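Tryptophan--tRNA ligase (Mycoplasma pneumoniae, PDB 2YY5) catalyses the ATP-dependent attachment of tryptophan to its cognate tRNA, working as a homodimer of the class I aminoacyl-tRNA synthetase family. Local coordinates at residues M96-Q110 and Q157-I171. The protein carries 1 engineered substitution. Residues are numbered along the deposited sequence; the frame is centred on the assembly and turned at random.
Sequences MMVQSNLGELQRMTQ and QKQHLELTRDLAQRI. With WSA (5'-O-[(L-tryptophylamino)sulfonyl]adenosine), chain J; SO4 (sulfate ion), chain I.
Gln157, at the N-cap of helix 158-175, lies across from Gln110 and faces the ligand: its OE1 accepts from the amino group (NH3) of the tryptophanyl-adenylate analogue and from ND1 of His160. Gln159 reaches over to the start of helix 109-115. Thr109 N lies in the amide plane of Gln159, on a lone pair of Gln159 OE1 at 2.7 Å, while Thr109 OG1 comes from above that plane. A long amide suits this place, since its oxygen can receive a backbone NH that the first turn of a helix leaves over. The His160 ring has Met108 SD oblique to it.

Buried leucines pointing at the facing segment fill the middle with their branched methyls: Leu163 CD1 meets Leu105 CD2 at 3.8 Å, and Leu167 CD1 meets Met96 CG at 3.7 Å. Arginine is long enough, bent at chi2 and chi3, for Arg170 to form a salt bridge with Glu104. Arg170 NH2 meets Glu104 OE2 at 3.0 Å on its syn side, tilted 25° from the carboxylate plane, while OE2 lies in the guanidinium plane. With CG of Glu104 between the backbone N and the carbonyl carbon (chi1 57°), the carboxylate folds back over the helix start, where OE1 accepts from Asn101 N, one half of a capping box. Ile171 packs its branched chain against Met96 and Gln99 CG.

Segments 102-106 and 158-171 run nearly antiparallel (162°). Helix 158-175 also packs on helix 131-144 through Thr164 and on strand 183-185 through Leu161; Ser100 OG hydrogen-bonds with Thr130 OG1 of the second subunit, on which Leu105 packs.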
loop_
_atom_site.group_PDB
_atom_site.type_symbol
_atom_site.label_atom_id
_atom_site.label_comp_id
_atom_site.label_asym_id
_atom_site.label_seq_id
_atom_site.Cartn_x
_atom_site.Cartn_y
_atom_site.Cartn_z
ATOM N N MET B 96 -3.793 5.052 -5.418
ATOM C CA MET B 96 -3.169 4.987 -6.730
ATOM C C MET B 96 -3.046 3.521 -7.154
ATOM O O MET B 96 -3.453 3.154 -8.258
ATOM C CB MET B 96 -1.792 5.651 -6.678
ATOM C CG MET B 96 -1.660 6.926 -7.508
ATOM S SD MET B 96 -2.877 8.222 -7.192
ATOM C CE MET B 96 -3.786 8.186 -8.730
ATOM N N MET B 97 -2.516 2.685 -6.263
ATOM C CA MET B 97 -2.342 1.256 -6.536
ATOM C C MET B 97 -3.638 0.539 -6.951
ATOM O O MET B 97 -3.648 -0.228 -7.917
ATOM C CB MET B 97 -1.733 0.554 -5.311
ATOM C CG MET B 97 -1.526 -0.955 -5.479
ATOM S SD MET B 97 -0.706 -1.764 -4.089
ATOM C CE MET B 97 -1.944 -1.478 -2.726
ATOM N N VAL B 98 -4.726 0.778 -6.225
ATOM C CA VAL B 98 -5.989 0.142 -6.566
ATOM C C VAL B 98 -6.536 0.690 -7.871
ATOM O O VAL B 98 -7.429 0.090 -8.462
ATOM C CB VAL B 98 -7.072 0.337 -5.483
ATOM C CG1 VAL B 98 -6.672 -0.366 -4.217
ATOM C CG2 VAL B 98 -7.328 1.820 -5.248
ATOM N N GLN B 99 -6.015 1.832 -8.321
ATOM C CA GLN B 99 -6.482 2.409 -9.578
ATOM C C GLN B 99 -5.581 2.046 -10.753
ATOM O O GLN B 99 -5.819 2.478 -11.879
ATOM C CB GLN B 99 -6.599 3.925 -9.474
ATOM C CG GLN B 99 -7.856 4.407 -8.771
ATOM C CD GLN B 99 -9.139 4.041 -9.513
ATOM O OE1 GLN B 99 -9.862 3.122 -9.117
ATOM N NE2 GLN B 99 -9.426 4.763 -10.595
ATOM N N SER B 100 -4.549 1.253 -10.498
ATOM C CA SER B 100 -3.648 0.841 -11.570
ATOM C C SER B 100 -3.913 -0.622 -11.868
ATOM O O SER B 100 -4.632 -1.289 -11.128
ATOM C CB SER B 100 -2.181 1.009 -11.155
ATOM O OG SER B 100 -1.821 0.062 -10.166
ATOM N N ASN B 101 -3.355 -1.111 -12.966
ATOM C CA ASN B 101 -3.504 -2.515 -13.326
ATOM C C ASN B 101 -2.109 -3.138 -13.404
ATOM O O ASN B 101 -1.114 -2.439 -13.604
ATOM C CB ASN B 101 -4.235 -2.668 -14.668
ATOM C CG ASN B 101 -3.731 -1.703 -15.724
ATOM O OD1 ASN B 101 -4.265 -0.607 -15.877
ATOM N ND2 ASN B 101 -2.689 -2.102 -16.453
ATOM N N LEU B 102 -2.031 -4.452 -13.239
ATOM C CA LEU B 102 -0.742 -5.136 -13.284
ATOM C C LEU B 102 -0.012 -4.904 -14.605
ATOM O O LEU B 102 1.204 -4.696 -14.637
ATOM C CB LEU B 102 -0.944 -6.638 -13.065
ATOM C CG LEU B 102 -1.648 -7.029 -11.765
ATOM C CD1 LEU B 102 -1.811 -8.529 -11.718
ATOM C CD2 LEU B 102 -0.842 -6.540 -10.573
ATOM N N GLY B 103 -0.768 -4.939 -15.694
ATOM C CA GLY B 103 -0.194 -4.739 -17.011
ATOM C C GLY B 103 0.701 -3.524 -17.128
ATOM O O GLY B 103 1.863 -3.656 -17.487
ATOM N N GLU B 104 0.177 -2.342 -16.821
ATOM C CA GLU B 104 0.983 -1.129 -16.927
ATOM C C GLU B 104 2.177 -1.133 -15.980
ATOM O O GLU B 104 3.220 -0.551 -16.289
ATOM C CB GLU B 104 0.123 0.122 -16.689
ATOM C CG GLU B 104 -0.605 0.177 -15.357
ATOM C CD GLU B 104 -1.559 1.365 -15.267
ATOM O OE1 GLU B 104 -2.346 1.431 -14.298
ATOM O OE2 GLU B 104 -1.522 2.237 -16.165
ATOM N N LEU B 105 2.033 -1.793 -14.834
ATOM C CA LEU B 105 3.126 -1.843 -13.872
ATOM C C LEU B 105 4.204 -2.828 -14.307
ATOM O O LEU B 105 5.387 -2.626 -14.031
ATOM C CB LEU B 105 2.592 -2.202 -12.479
ATOM C CG LEU B 105 1.714 -1.126 -11.820
ATOM C CD1 LEU B 105 1.052 -1.688 -10.571
ATOM C CD2 LEU B 105 2.558 0.109 -11.487
ATOM N N GLN B 106 3.796 -3.880 -15.013
ATOM C CA GLN B 106 4.733 -4.901 -15.485
ATOM C C GLN B 106 5.583 -4.490 -16.680
ATOM O O GLN B 106 6.660 -5.039 -16.897
ATOM C CB GLN B 106 3.974 -6.179 -15.808
ATOM C CG GLN B 106 3.451 -6.864 -14.572
ATOM C CD GLN B 106 2.629 -8.088 -14.885
ATOM O OE1 GLN B 106 2.438 -8.952 -14.025
ATOM N NE2 GLN B 106 2.122 -8.170 -16.115
ATOM N N ARG B 107 5.095 -3.531 -17.461
ATOM C CA ARG B 107 5.839 -3.056 -18.621
ATOM C C ARG B 107 6.869 -1.993 -18.231
ATOM O O ARG B 107 7.684 -1.589 -19.062
ATOM C CB ARG B 107 4.893 -2.481 -19.689
ATOM C CG ARG B 107 4.172 -3.515 -20.550
ATOM C CD ARG B 107 3.002 -4.122 -19.809
ATOM N NE ARG B 107 2.195 -5.037 -20.615
ATOM C CZ ARG B 107 2.491 -6.316 -20.835
ATOM N NH1 ARG B 107 1.688 -7.063 -21.583
ATOM N NH2 ARG B 107 3.585 -6.855 -20.308
ATOM N N MET B 108 6.834 -1.537 -16.977
ATOM C CA MET B 108 7.792 -0.525 -16.521
ATOM C C MET B 108 9.206 -1.059 -16.737
ATOM O O MET B 108 9.539 -2.166 -16.314
ATOM C CB MET B 108 7.576 -0.193 -15.042
ATOM C CG MET B 108 6.266 0.517 -14.720
ATOM S SD MET B 108 6.213 2.259 -15.214
ATOM C CE MET B 108 5.273 2.154 -16.740
ATOM N N THR B 109 10.038 -0.271 -17.406
ATOM C CA THR B 109 11.402 -0.690 -17.688
ATOM C C THR B 109 12.195 -0.926 -16.414
ATOM O O THR B 109 12.987 -1.861 -16.333
ATOM C CB THR B 109 12.147 0.351 -18.565
ATOM O OG1 THR B 109 12.245 1.596 -17.862
ATOM C CG2 THR B 109 11.398 0.573 -19.874
ATOM N N GLN B 110 11.979 -0.082 -15.416
ATOM C CA GLN B 110 12.695 -0.221 -14.161
ATOM C C GLN B 110 12.343 -1.540 -13.485
ATOM O O GLN B 110 13.175 -2.140 -12.811
ATOM C CB GLN B 110 12.354 0.935 -13.232
ATOM C CG GLN B 110 13.541 1.480 -12.481
ATOM C CD GLN B 110 14.354 2.444 -13.315
ATOM O OE1 GLN B 110 13.800 3.318 -13.983
ATOM N NE2 GLN B 110 15.676 2.305 -13.269
ATOM N N GLN B 157 13.738 8.714 -14.455
ATOM C CA GLN B 157 12.435 8.803 -13.810
ATOM C C GLN B 157 11.291 9.227 -14.726
ATOM O O GLN B 157 10.195 9.513 -14.243
ATOM C CB GLN B 157 12.520 9.765 -12.627
ATOM C CG GLN B 157 13.348 9.219 -11.490
ATOM C CD GLN B 157 12.824 7.883 -11.020
ATOM O OE1 GLN B 157 11.807 7.813 -10.332
ATOM N NE2 GLN B 157 13.501 6.810 -11.411
ATOM N N LYS B 158 11.534 9.246 -16.039
ATOM C CA LYS B 158 10.515 9.662 -17.003
ATOM C C LYS B 158 9.270 8.782 -17.078
ATOM O O LYS B 158 8.151 9.299 -17.067
ATOM C CB LYS B 158 11.113 9.792 -18.408
ATOM C CG LYS B 158 10.060 10.092 -19.480
ATOM C CD LYS B 158 10.663 10.315 -20.858
ATOM C CE LYS B 158 11.218 11.718 -20.997
ATOM N NZ LYS B 158 12.152 12.041 -19.884
ATOM N N GLN B 159 9.452 7.469 -17.176
ATOM C CA GLN B 159 8.310 6.558 -17.253
ATOM C C GLN B 159 7.393 6.747 -16.051
ATOM O O GLN B 159 6.167 6.705 -16.179
ATOM C CB GLN B 159 8.760 5.094 -17.284
ATOM C CG GLN B 159 8.821 4.448 -18.656
ATOM C CD GLN B 159 8.625 2.934 -18.586
ATOM O OE1 GLN B 159 9.262 2.243 -17.786
ATOM N NE2 GLN B 159 7.737 2.416 -19.425
ATOM N N HIS B 160 8.001 6.939 -14.885
ATOM C CA HIS B 160 7.249 7.123 -13.653
ATOM C C HIS B 160 6.381 8.369 -13.721
ATOM O O HIS B 160 5.221 8.344 -13.302
ATOM C CB HIS B 160 8.211 7.183 -12.471
ATOM C CG HIS B 160 8.882 5.874 -12.191
ATOM N ND1 HIS B 160 10.130 5.785 -11.614
ATOM C CD2 HIS B 160 8.468 4.602 -12.399
ATOM C CE1 HIS B 160 10.457 4.511 -11.480
ATOM N NE2 HIS B 160 9.466 3.771 -11.949
ATOM N N LEU B 161 6.929 9.457 -14.256
ATOM C CA LEU B 161 6.148 10.677 -14.382
ATOM C C LEU B 161 4.979 10.460 -15.343
ATOM O O LEU B 161 3.885 10.977 -15.134
ATOM C CB LEU B 161 7.031 11.837 -14.843
ATOM C CG LEU B 161 7.366 12.793 -13.690
ATOM C CD1 LEU B 161 6.079 13.364 -13.137
ATOM C CD2 LEU B 161 8.129 12.070 -12.578
ATOM N N GLU B 162 5.205 9.674 -16.386
ATOM C CA GLU B 162 4.156 9.377 -17.347
ATOM C C GLU B 162 3.055 8.535 -16.691
ATOM O O GLU B 162 1.872 8.838 -16.858
ATOM C CB GLU B 162 4.742 8.637 -18.554
ATOM C CG GLU B 162 5.900 9.378 -19.216
ATOM C CD GLU B 162 6.524 8.608 -20.379
ATOM O OE1 GLU B 162 6.877 7.416 -20.207
ATOM O OE2 GLU B 162 6.675 9.201 -21.467
ATOM N N LEU B 163 3.438 7.496 -15.942
ATOM C CA LEU B 163 2.465 6.624 -15.265
ATOM C C LEU B 163 1.639 7.479 -14.308
ATOM O O LEU B 163 0.426 7.300 -14.166
ATOM C CB LEU B 163 3.179 5.529 -14.456
ATOM C CG LEU B 163 2.484 4.182 -14.175
ATOM C CD1 LEU B 163 2.949 3.647 -12.817
ATOM C CD2 LEU B 163 0.975 4.336 -14.182
ATOM N N THR B 164 2.316 8.422 -13.661
ATOM C CA THR B 164 1.667 9.308 -12.714
ATOM C C THR B 164 0.635 10.213 -13.379
ATOM O O THR B 164 -0.412 10.495 -12.805
ATOM C CB THR B 164 2.697 10.169 -11.986
ATOM O OG1 THR B 164 3.591 9.320 -11.261
ATOM C CG2 THR B 164 2.008 11.106 -11.024
ATOM N N ARG B 165 0.930 10.674 -14.584
ATOM C CA ARG B 165 -0.010 11.527 -15.288
ATOM C C ARG B 165 -1.166 10.683 -15.812
ATOM O O ARG B 165 -2.293 11.156 -15.887
ATOM C CB ARG B 165 0.684 12.248 -16.442
ATOM C CG ARG B 165 1.987 12.919 -16.040
ATOM C CD ARG B 165 2.480 13.846 -17.127
ATOM N NE ARG B 165 1.596 14.995 -17.261
ATOM C CZ ARG B 165 1.439 15.692 -18.376
ATOM N NH1 ARG B 165 0.607 16.726 -18.398
ATOM N NH2 ARG B 165 2.104 15.349 -19.468
ATOM N N ASP B 166 -0.898 9.433 -16.176
ATOM C CA ASP B 166 -1.968 8.569 -16.675
ATOM C C ASP B 166 -2.951 8.265 -15.547
ATOM O O ASP B 166 -4.165 8.245 -15.761
ATOM C CB ASP B 166 -1.411 7.253 -17.241
ATOM C CG ASP B 166 -0.498 7.467 -18.436
ATOM O OD1 ASP B 166 -0.610 8.536 -19.083
ATOM O OD2 ASP B 166 0.322 6.562 -18.735
ATOM N N LEU B 167 -2.418 8.034 -14.349
ATOM C CA LEU B 167 -3.245 7.739 -13.179
ATOM C C LEU B 167 -4.034 8.975 -12.756
ATOM O O LEU B 167 -5.189 8.874 -12.352
ATOM C CB LEU B 167 -2.376 7.257 -12.001
ATOM C CG LEU B 167 -1.651 5.908 -12.137
ATOM C CD1 LEU B 167 -0.903 5.584 -10.838
ATOM C CD2 LEU B 167 -2.668 4.810 -12.454
ATOM N N ALA B 168 -3.402 10.139 -12.846
ATOM C CA ALA B 168 -4.051 11.389 -12.482
ATOM C C ALA B 168 -5.253 11.616 -13.409
ATOM O O ALA B 168 -6.346 11.984 -12.963
ATOM C CB ALA B 168 -3.058 12.539 -12.599
ATOM N N GLN B 169 -5.045 11.379 -14.700
ATOM C CA GLN B 169 -6.110 11.539 -15.680
ATOM C C GLN B 169 -7.178 10.465 -15.481
ATOM O O GLN B 169 -8.374 10.735 -15.600
ATOM C CB GLN B 169 -5.534 11.471 -17.095
ATOM C CG GLN B 169 -4.827 12.749 -17.539
ATOM C CD GLN B 169 -4.277 12.629 -18.944
ATOM O OE1 GLN B 169 -3.291 11.927 -19.181
ATOM N NE2 GLN B 169 -4.920 13.299 -19.891
ATOM N N ARG B 170 -6.738 9.247 -15.185
ATOM C CA ARG B 170 -7.647 8.131 -14.919
ATOM C C ARG B 170 -8.553 8.545 -13.737
ATOM O O ARG B 170 -9.774 8.477 -13.839
ATOM C CB ARG B 170 -6.806 6.890 -14.579
ATOM C CG ARG B 170 -7.539 5.614 -14.151
ATOM C CD ARG B 170 -7.620 4.579 -15.269
ATOM N NE ARG B 170 -6.376 4.374 -16.024
ATOM C CZ ARG B 170 -5.294 3.732 -15.582
ATOM N NH1 ARG B 170 -5.259 3.215 -14.366
ATOM N NH2 ARG B 170 -4.245 3.587 -16.377
ATOM N N ILE B 171 -7.942 8.999 -12.637
ATOM C CA ILE B 171 -8.660 9.436 -11.426
ATOM C C ILE B 171 -9.605 10.611 -11.727
ATOM O O ILE B 171 -10.752 10.656 -11.270
ATOM C CB ILE B 171 -7.664 9.903 -10.315
ATOM C CG1 ILE B 171 -6.730 8.758 -9.904
ATOM C CG2 ILE B 171 -8.424 10.449 -9.115
ATOM C CD1 ILE B 171 -7.422 7.587 -9.289
HETATM C CD2 WSA J . 10.546 10.197 -6.150
HETATM C CE3 WSA J . 11.174 11.203 -6.876
HETATM C CZ3 WSA J . 10.437 12.296 -7.312
HETATM C CH2 WSA J . 9.077 12.379 -7.024
HETATM C CZ2 WSA J . 8.452 11.372 -6.300
HETATM C CE2 WSA J . 9.190 10.278 -5.863
HETATM N N11 WSA J . 8.869 9.202 -5.150
HETATM C CD1 WSA J . 9.950 8.450 -4.970
HETATM C CG WSA J . 10.997 9.020 -5.563
HETATM C CB WSA J . 12.427 8.483 -5.575
HETATM C CA WSA J . 12.899 8.171 -6.997
HETATM N NH3 WSA J . 12.004 7.197 -7.635
HETATM C C WSA J . 14.318 7.599 -6.931
HETATM O O WSA J . 14.499 6.434 -6.592
HETATM N NS WSA J . 15.317 8.416 -7.248
HETATM S S WSA J . 16.718 7.863 -6.624
HETATM O O1S WSA J . 16.620 7.781 -5.130
HETATM O O2S WSA J . 17.016 6.493 -7.158
HETATM O "O5'" WSA J . 17.726 8.802 -7.016
HETATM C "C5'" WSA J . 17.517 10.187 -6.719
HETATM C "C4'" WSA J . 17.537 11.108 -7.944
HETATM O "O4'" WSA J . 18.781 10.952 -8.649
HETATM C "C3'" WSA J . 16.423 10.822 -8.955
HETATM O "O3'" WSA J . 15.932 12.054 -9.491
HETATM C "C2'" WSA J . 17.174 10.050 -10.038
HETATM O "O2'" WSA J . 16.507 10.212 -11.294
HETATM C "C1'" WSA J . 18.467 10.863 -10.047
HETATM N N9 WSA J . 19.535 10.112 -10.751
HETATM C C8 WSA J . 19.894 8.861 -10.476
HETATM N N7 WSA J . 20.919 8.508 -11.247
HETATM C C5 WSA J . 21.216 9.548 -12.024
HETATM C C4 WSA J . 20.326 10.567 -11.712
HETATM N N3 WSA J . 20.417 11.736 -12.368
HETATM C C2 WSA J . 21.342 11.920 -13.295
HETATM N N1 WSA J . 22.204 10.970 -13.611
HETATM C C6 WSA J . 22.172 9.778 -12.998
HETATM N N6 WSA J . 23.054 8.827 -13.308
HETATM S S SO4 I . 13.659 3.890 -9.294
HETATM O O1 SO4 I . 12.974 3.146 -10.356
HETATM O O2 SO4 I . 13.333 5.320 -9.420
HETATM O O3 SO4 I . 13.198 3.398 -7.978
HETATM O O4 SO4 I . 15.112 3.681 -9.426
HETATM O O HOH W 1 -0.554 3.273 -18.397
#